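Local coordinates for probable FAD-dependent oxidoreductase PA4991 (Pseudomonas aeruginosa PAO1, PDB 5EZ7), which probably acts as an FAD-dependent oxidoreductase of unknown physiological substrate, binding one FAD per subunit, and is essential for the bacterium's growth in cystic fibrosis sputum, at residues 178-182 with 213-217; 207-211 with 223-227. All blocks are in the same frame, centred on the assembly; numbering follows the deposited sequence.

Contact 1 (178-182 with 213-217). With FAD (flavin-adenine dinucleotide), chain B.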
loop_
_atom_site.group_PDB
_atom_site.type_symbol
_atom_site.label_atom_id
_atom_site.label_comp_id
_atom_site.label_asym_id
_atom_site.label_seq_id
_atom_site.Cartn_x
_atom_site.Cartn_y
_atom_site.Cartn_z
ATOM N N ILE A 178 -0.226 16.817 15.995
ATOM C CA ILE A 178 0.392 15.916 16.975
ATOM C C ILE A 178 1.600 16.479 17.707
ATOM O O ILE A 178 2.544 16.943 17.073
ATOM C CB ILE A 178 0.803 14.596 16.315
ATOM C CG1 ILE A 178 -0.451 13.851 15.879
ATOM C CG2 ILE A 178 1.591 13.740 17.296
ATOM C CD1 ILE A 178 -0.220 12.712 14.922
ATOM N N GLU A 179 1.581 16.409 19.036
ATOM C CA GLU A 179 2.748 16.769 19.843
ATOM C C GLU A 179 3.207 15.585 20.695
ATOM O O GLU A 179 2.407 14.717 21.013
ATOM C CB GLU A 179 2.447 17.956 20.771
ATOM C CG GLU A 179 2.146 19.275 20.070
ATOM C CD GLU A 179 0.659 19.599 20.066
ATOM O OE1 GLU A 179 0.166 20.118 21.098
ATOM O OE2 GLU A 179 -0.014 19.328 19.032
ATOM N N PRO A 180 4.484 15.568 21.087
ATOM C CA PRO A 180 4.919 14.513 21.996
ATOM C C PRO A 180 4.410 14.712 23.434
ATOM O O PRO A 180 4.221 15.812 23.888
ATOM C CB PRO A 180 6.447 14.593 21.949
ATOM C CG PRO A 180 6.776 15.976 21.460
ATOM C CD PRO A 180 5.553 16.542 20.795
ATOM N N LEU A 181 4.157 13.611 24.104
ATOM C CA LEU A 181 3.755 13.611 25.488
ATOM C C LEU A 181 4.913 12.935 26.180
ATOM O O LEU A 181 5.147 11.746 25.963
ATOM C CB LEU A 181 2.479 12.807 25.585
ATOM C CG LEU A 181 1.717 12.728 26.863
ATOM C CD1 LEU A 181 1.302 14.138 27.258
ATOM C CD2 LEU A 181 0.514 11.818 26.624
ATOM N N ARG A 182 5.692 13.714 26.925
ATOM C CA ARG A 182 6.905 13.240 27.585
ATOM C C ARG A 182 6.708 12.912 29.059
ATOM O O ARG A 182 5.800 13.414 29.688
ATOM C CB ARG A 182 7.980 14.315 27.519
ATOM C CG ARG A 182 8.382 14.745 26.128
ATOM C CD ARG A 182 9.327 13.755 25.489
ATOM N NE ARG A 182 9.723 14.233 24.158
ATOM C CZ ARG A 182 10.268 13.486 23.196
ATOM N NH1 ARG A 182 10.508 12.179 23.381
ATOM N NH2 ARG A 182 10.581 14.049 22.035
ATOM N N LEU A 213 7.005 13.999 11.288
ATOM C CA LEU A 213 6.758 13.446 12.629
ATOM C C LEU A 213 8.054 13.172 13.414
ATOM O O LEU A 213 8.119 13.444 14.626
ATOM C CB LEU A 213 5.947 12.179 12.560
ATOM C CG LEU A 213 4.476 12.393 12.210
ATOM C CD1 LEU A 213 3.859 11.083 11.744
ATOM C CD2 LEU A 213 3.737 12.948 13.405
ATOM N N LEU A 214 9.062 12.613 12.750
ATOM C CA LEU A 214 10.350 12.448 13.392
ATOM C C LEU A 214 10.914 13.792 13.834
ATOM O O LEU A 214 11.348 13.908 14.968
ATOM C CB LEU A 214 11.333 11.663 12.526
ATOM C CG LEU A 214 10.949 10.191 12.348
ATOM C CD1 LEU A 214 11.819 9.600 11.267
ATOM C CD2 LEU A 214 11.090 9.366 13.621
ATOM N N ARG A 215 10.831 14.819 12.987
ATOM C CA ARG A 215 11.344 16.158 13.373
ATOM C C ARG A 215 10.600 16.725 14.562
ATOM O O ARG A 215 11.221 17.281 15.455
ATOM C CB ARG A 215 11.313 17.159 12.226
ATOM C CG ARG A 215 12.651 17.280 11.509
ATOM C CD ARG A 215 12.512 17.996 10.170
ATOM N NE ARG A 215 13.250 17.309 9.093
ATOM C CZ ARG A 215 12.901 17.261 7.796
ATOM N NH1 ARG A 215 11.767 17.820 7.325
ATOM N NH2 ARG A 215 13.697 16.616 6.944
ATOM N N GLU A 216 9.279 16.559 14.563
ATOM C CA GLU A 216 8.424 16.894 15.709
ATOM C C GLU A 216 8.852 16.266 17.066
ATOM O O GLU A 216 8.691 16.876 18.118
ATOM C CB GLU A 216 6.952 16.531 15.406
ATOM C CG GLU A 216 6.101 17.691 14.921
ATOM C CD GLU A 216 6.171 18.879 15.875
ATOM O OE1 GLU A 216 6.833 19.882 15.490
ATOM O OE2 GLU A 216 5.616 18.793 17.016
ATOM N N LEU A 217 9.380 15.051 17.010
ATOM C CA LEU A 217 9.981 14.394 18.159
ATOM C C LEU A 217 11.468 14.752 18.378
ATOM O O LEU A 217 12.114 14.147 19.216
ATOM C CB LEU A 217 9.840 12.890 17.983
ATOM C CG LEU A 217 8.373 12.474 17.908
ATOM C CD1 LEU A 217 8.171 11.213 17.104
ATOM C CD2 LEU A 217 7.862 12.277 19.313
HETATM P PA FAD B . 0.801 5.316 3.004
HETATM O O1A FAD B . -0.176 4.502 2.221
HETATM O O2A FAD B . 1.458 6.522 2.392
HETATM O O5B FAD B . 0.067 5.730 4.348
HETATM C C5B FAD B . 0.590 6.699 5.234
HETATM C C4B FAD B . -0.606 7.300 5.942
HETATM O O4B FAD B . -0.147 8.157 7.001
HETATM C C3B FAD B . -1.469 8.129 4.986
HETATM O O3B FAD B . -2.823 7.672 4.993
HETATM C C2B FAD B . -1.330 9.540 5.525
HETATM O O2B FAD B . -2.485 10.359 5.365
HETATM C C1B FAD B . -0.972 9.303 6.995
HETATM N N9A FAD B . -0.224 10.413 7.598
HETATM C C8A FAD B . 0.798 11.086 7.041
HETATM N N7A FAD B . 1.231 12.041 7.882
HETATM C C5A FAD B . 0.491 11.977 8.995
HETATM C C6A FAD B . 0.441 12.721 10.262
HETATM N N6A FAD B . 1.319 13.715 10.465
HETATM N N1A FAD B . -0.469 12.362 11.182
HETATM C C2A FAD B . -1.334 11.356 10.955
HETATM N N3A FAD B . -1.351 10.635 9.814
HETATM C C4A FAD B . -0.475 10.905 8.815
HETATM N N1 FAD B . 3.467 -2.168 -3.615
HETATM C C2 FAD B . 3.135 -3.431 -3.955
HETATM O O2 FAD B . 3.402 -4.364 -3.161
HETATM N N3 FAD B . 2.525 -3.726 -5.117
HETATM C C4 FAD B . 2.212 -2.794 -6.013
HETATM O O4 FAD B . 1.636 -3.089 -7.078
HETATM C C4X FAD B . 2.541 -1.396 -5.714
HETATM N N5 FAD B . 2.251 -0.409 -6.583
HETATM C C5X FAD B . 2.546 0.871 -6.292
HETATM C C6 FAD B . 2.215 1.860 -7.210
HETATM C C7 FAD B . 2.496 3.186 -6.950
HETATM C C7M FAD B . 2.112 4.237 -7.947
HETATM C C8 FAD B . 3.137 3.558 -5.663
HETATM C C8M FAD B . 3.459 4.995 -5.312
HETATM C C9 FAD B . 3.475 2.569 -4.757
HETATM C C9A FAD B . 3.209 1.226 -5.011
HETATM N N10 FAD B . 3.536 0.187 -4.095
HETATM C C10 FAD B . 3.199 -1.133 -4.417
HETATM C "C1'" FAD B . 4.160 0.463 -2.811
HETATM C "C2'" FAD B . 3.057 0.720 -1.799
HETATM O "O2'" FAD B . 2.037 1.574 -2.335
HETATM C "C3'" FAD B . 3.626 1.306 -0.514
HETATM O "O3'" FAD B . 4.809 0.564 -0.153
HETATM C "C4'" FAD B . 2.608 1.222 0.621
HETATM O "O4'" FAD B . 1.283 1.493 0.164
HETATM C "C5'" FAD B . 2.931 2.206 1.729
HETATM O "O5'" FAD B . 2.044 1.975 2.832
HETATM P P FAD B . 2.104 2.960 4.088
HETATM O O1P FAD B . 0.895 2.704 4.949
HETATM O O2P FAD B . 3.471 2.825 4.657
HETATM O O3P FAD B . 2.070 4.413 3.409
#

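Contact 2 (207-211 with 223-227). With FAD (flavin-adenine dinucleotide), chain B.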
loop_
_atom_site.group_PDB
_atom_site.type_symbol
_atom_site.label_atom_id
_atom_site.label_comp_id
_atom_site.label_asym_id
_atom_site.label_seq_id
_atom_site.Cartn_x
_atom_site.Cartn_y
_atom_site.Cartn_z
ATOM N N GLY A 207 4.026 6.900 6.285
ATOM C CA GLY A 207 4.499 7.010 4.934
ATOM C C GLY A 207 5.458 8.148 4.815
ATOM O O GLY A 207 6.377 8.282 5.607
ATOM N N ALA A 208 5.194 9.001 3.854
ATOM C CA ALA A 208 5.920 10.250 3.655
ATOM C C ALA A 208 5.798 11.195 4.827
ATOM O O ALA A 208 6.665 12.042 5.047
ATOM C CB ALA A 208 5.394 10.962 2.380
ATOM N N GLY A 209 4.700 11.110 5.548
ATOM C CA GLY A 209 4.584 11.883 6.773
ATOM C C GLY A 209 5.543 11.515 7.890
ATOM O O GLY A 209 5.674 12.296 8.833
ATOM N N ASN A 210 6.192 10.335 7.829
ATOM C CA ASN A 210 7.173 9.956 8.891
ATOM C C ASN A 210 8.295 10.960 9.087
ATOM O O ASN A 210 8.724 11.171 10.228
ATOM C CB ASN A 210 7.776 8.559 8.684
ATOM C CG ASN A 210 6.874 7.436 9.152
ATOM O OD1 ASN A 210 5.880 7.654 9.840
ATOM N ND2 ASN A 210 7.209 6.200 8.743
ATOM N N GLU A 211 8.760 11.595 8.004
ATOM C CA GLU A 211 9.870 12.545 8.118
ATOM C C GLU A 211 9.580 13.722 9.121
ATOM O O GLU A 211 10.310 13.922 10.088
ATOM C CB GLU A 211 10.245 13.065 6.736
ATOM C CG GLU A 211 11.518 13.914 6.680
ATOM C CD GLU A 211 11.881 14.287 5.250
ATOM O OE1 GLU A 211 12.979 13.939 4.798
ATOM O OE2 GLU A 211 11.039 14.907 4.563
ATOM N N ALA A 223 16.450 8.300 8.328
ATOM C CA ALA A 223 16.255 9.248 7.228
ATOM C C ALA A 223 15.388 8.594 6.167
ATOM O O ALA A 223 15.371 7.377 6.054
ATOM C CB ALA A 223 17.579 9.707 6.646
ATOM N N MET A 224 14.691 9.417 5.392
ATOM C CA MET A 224 13.717 8.968 4.430
ATOM C C MET A 224 14.132 9.458 3.074
ATOM O O MET A 224 14.737 10.538 2.988
ATOM C CB MET A 224 12.361 9.588 4.767
ATOM C CG MET A 224 11.196 8.949 4.020
ATOM S SD MET A 224 9.636 9.675 4.551
ATOM C CE MET A 224 9.716 11.222 3.630
ATOM N N GLN A 225 13.796 8.696 2.026
ATOM C CA GLN A 225 13.924 9.186 0.643
ATOM C C GLN A 225 12.553 9.147 -0.029
ATOM O O GLN A 225 11.658 8.444 0.407
ATOM C CB GLN A 225 14.963 8.403 -0.194
ATOM C CG GLN A 225 14.629 6.910 -0.394
ATOM C CD GLN A 225 15.597 6.168 -1.319
ATOM O OE1 GLN A 225 16.533 6.739 -1.780
ATOM N NE2 GLN A 225 15.334 4.904 -1.605
ATOM N N ARG A 226 12.424 9.914 -1.098
ATOM C CA ARG A 226 11.197 10.051 -1.880
ATOM C C ARG A 226 11.552 9.718 -3.326
ATOM O O ARG A 226 12.407 10.349 -3.892
ATOM C CB ARG A 226 10.678 11.485 -1.768
ATOM C CG ARG A 226 9.975 11.827 -0.452
ATOM C CD ARG A 226 9.379 13.230 -0.479
ATOM N NE ARG A 226 9.604 13.893 0.791
ATOM C CZ ARG A 226 8.684 14.239 1.685
ATOM N NH1 ARG A 226 7.402 14.049 1.457
ATOM N NH2 ARG A 226 9.064 14.799 2.835
ATOM N N ARG A 227 10.956 8.685 -3.897
ATOM C CA ARG A 227 11.276 8.316 -5.266
ATOM C C ARG A 227 10.020 8.474 -6.068
ATOM O O ARG A 227 9.104 7.659 -5.953
ATOM C CB ARG A 227 11.791 6.909 -5.353
ATOM C CG ARG A 227 13.197 6.809 -4.790
ATOM C CD ARG A 227 13.520 5.370 -4.427
ATOM N NE ARG A 227 13.568 4.539 -5.625
ATOM C CZ ARG A 227 12.928 3.384 -5.830
ATOM N NH1 ARG A 227 13.079 2.757 -7.001
ATOM N NH2 ARG A 227 12.162 2.834 -4.913
HETATM P PA FAD B . 0.801 5.316 3.004
HETATM O O1A FAD B . -0.176 4.502 2.221
HETATM O O2A FAD B . 1.458 6.522 2.392
HETATM O O5B FAD B . 0.067 5.730 4.348
HETATM C C5B FAD B . 0.590 6.699 5.234
HETATM C C4B FAD B . -0.606 7.300 5.942
HETATM O O4B FAD B . -0.147 8.157 7.001
HETATM C C3B FAD B . -1.469 8.129 4.986
HETATM O O3B FAD B . -2.823 7.672 4.993
HETATM C C2B FAD B . -1.330 9.540 5.525
HETATM O O2B FAD B . -2.485 10.359 5.365
HETATM C C1B FAD B . -0.972 9.303 6.995
HETATM N N9A FAD B . -0.224 10.413 7.598
HETATM C C8A FAD B . 0.798 11.086 7.041
HETATM N N7A FAD B . 1.231 12.041 7.882
HETATM C C5A FAD B . 0.491 11.977 8.995
HETATM C C6A FAD B . 0.441 12.721 10.262
HETATM N N6A FAD B . 1.319 13.715 10.465
HETATM N N1A FAD B . -0.469 12.362 11.182
HETATM C C2A FAD B . -1.334 11.356 10.955
HETATM N N3A FAD B . -1.351 10.635 9.814
HETATM C C4A FAD B . -0.475 10.905 8.815
HETATM N N1 FAD B . 3.467 -2.168 -3.615
HETATM C C2 FAD B . 3.135 -3.431 -3.955
HETATM O O2 FAD B . 3.402 -4.364 -3.161
HETATM N N3 FAD B . 2.525 -3.726 -5.117
HETATM C C4 FAD B . 2.212 -2.794 -6.013
HETATM O O4 FAD B . 1.636 -3.089 -7.078
HETATM C C4X FAD B . 2.541 -1.396 -5.714
HETATM N N5 FAD B . 2.251 -0.409 -6.583
HETATM C C5X FAD B . 2.546 0.871 -6.292
HETATM C C6 FAD B . 2.215 1.860 -7.210
HETATM C C7 FAD B . 2.496 3.186 -6.950
HETATM C C7M FAD B . 2.112 4.237 -7.947
HETATM C C8 FAD B . 3.137 3.558 -5.663
HETATM C C8M FAD B . 3.459 4.995 -5.312
HETATM C C9 FAD B . 3.475 2.569 -4.757
HETATM C C9A FAD B . 3.209 1.226 -5.011
HETATM N N10 FAD B . 3.536 0.187 -4.095
HETATM C C10 FAD B . 3.199 -1.133 -4.417
HETATM C "C1'" FAD B . 4.160 0.463 -2.811
HETATM C "C2'" FAD B . 3.057 0.720 -1.799
HETATM O "O2'" FAD B . 2.037 1.574 -2.335
HETATM C "C3'" FAD B . 3.626 1.306 -0.514
HETATM O "O3'" FAD B . 4.809 0.564 -0.153
HETATM C "C4'" FAD B . 2.608 1.222 0.621
HETATM O "O4'" FAD B . 1.283 1.493 0.164
HETATM C "C5'" FAD B . 2.931 2.206 1.729
HETATM O "O5'" FAD B . 2.044 1.975 2.832
HETATM P P FAD B . 2.104 2.960 4.088
HETATM O O1P FAD B . 0.895 2.704 4.949
HETATM O O2P FAD B . 3.471 2.825 4.657
HETATM O O3P FAD B . 2.070 4.413 3.409
#

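Contact 1 (178-182 with 213-217)
The guanidinium of Arg182 presents an edge, close to its own plane, to the carbonyl of Leu217, the residue at which the chain leaves helix 210-216. The other flat group, the FAD adenine, has Leu213 over one face: CG and both methyls stand above the amino group, with CG 3.8 Å from N6A. Ile178 CD1 is on the same side of the purine but much nearer its plane, beyond the edge at N1A, from which it is 3.8 Å away. These apolar residues suit an aromatic neighbour, and they meet beside it, Ile178 CD1 to Leu213 CD2 at 4.2 Å.

The setting is the FAD-binding domain of the DAO family, with its Rossmann-type core; strand 178-183, outermost in a four-stranded mixed sheet, here packs beside a helix that follows a core strand. Arg182 NH2 reaches Leu217 O at 3.2 Å, but the N-H...O angle of 131° makes this a weak bond. CG of the arginine lies beside the backbone N and the chain folds at its second torsion (chi2 -79°), which brings the guanidinium round to the helix end. A long, solvent-exposed cation fits here, since a carbonyl at a helix C terminus probably carries extra negative potential.

Beside this polar pair, Glu216 arches along the strand, its chain bent at chi2. Its OE2 lies 3.6 Å from Ile178 O, only proximity, presumably of two acceptors if the glutamate is ionised. Glu179 instead points away and pairs with Arg177. Leu217 also rests on Leu187, Leu204 and Leu339, so that branched side chain joins the strand to the core sheet. Pro180, turned toward the helix, offers a compact, puckered hydrocarbon ring with little freedom to move: CG faces Glu216 O, and CB packs 3.8 Å from Leu217 CD2.

Contact 2 (207-211 with 223-227)
Glu211 crosses both Met224 and Arg226 at about a right angle, where the strand-turn-helix of a Rossmann-type FAD domain meets strand 224-236. CG of Glu211 is anti to the backbone N and the chain runs on extended, carrying the carboxylate out to Arg226. There NH2 meets OE2 at 2.6 Å in a salt bridge, on the syn side but 32° out of the carboxylate plane; the two flat groups are twisted 51° apart.

Met224, turned toward the helix, bends at chi3 (78°) so that its methyl reaches both residues. Its long, flexible thioether sets CE 3.7 Å from Glu211 CB and 3.6 Å above one face of the Arg226 guanidinium, offset toward the rim. The same methyl touches Ala208 O, and small Ala208 lets Arg226 NH1 approach its CB.

Gly207 and Gly209 lie in the turn between strand 201-204 and helix 210-216. Gly207 has positive phi, and both residues, lacking side chains, let the cofactor lie close. Gly207 O receives Asn210 N and the indole NH of Trp343, while on the FAD side Gly209 CA comes to 3.5 Å from adenine N7A.

Followed from the N terminus, the first of the four segments to be reached is on strand 178-183; the chain then runs through strands 186-192 and 195-198 to core strand 201-204. It turns at 207-211 into helix 210-216, whose last turn closes contact 1 over a loop of 30 residues. Before that loop is finished the first half of contact 2 has already begun; its partner, 223-227, arrives after 11 intervening residues. The two loops therefore cross rather than nest. Helix 210-216 is common to both, its C-terminal end tied to the four-stranded sheet and its N-terminal end to the eight-stranded one. The contact centres lie about 16 Å apart, and both border FAD.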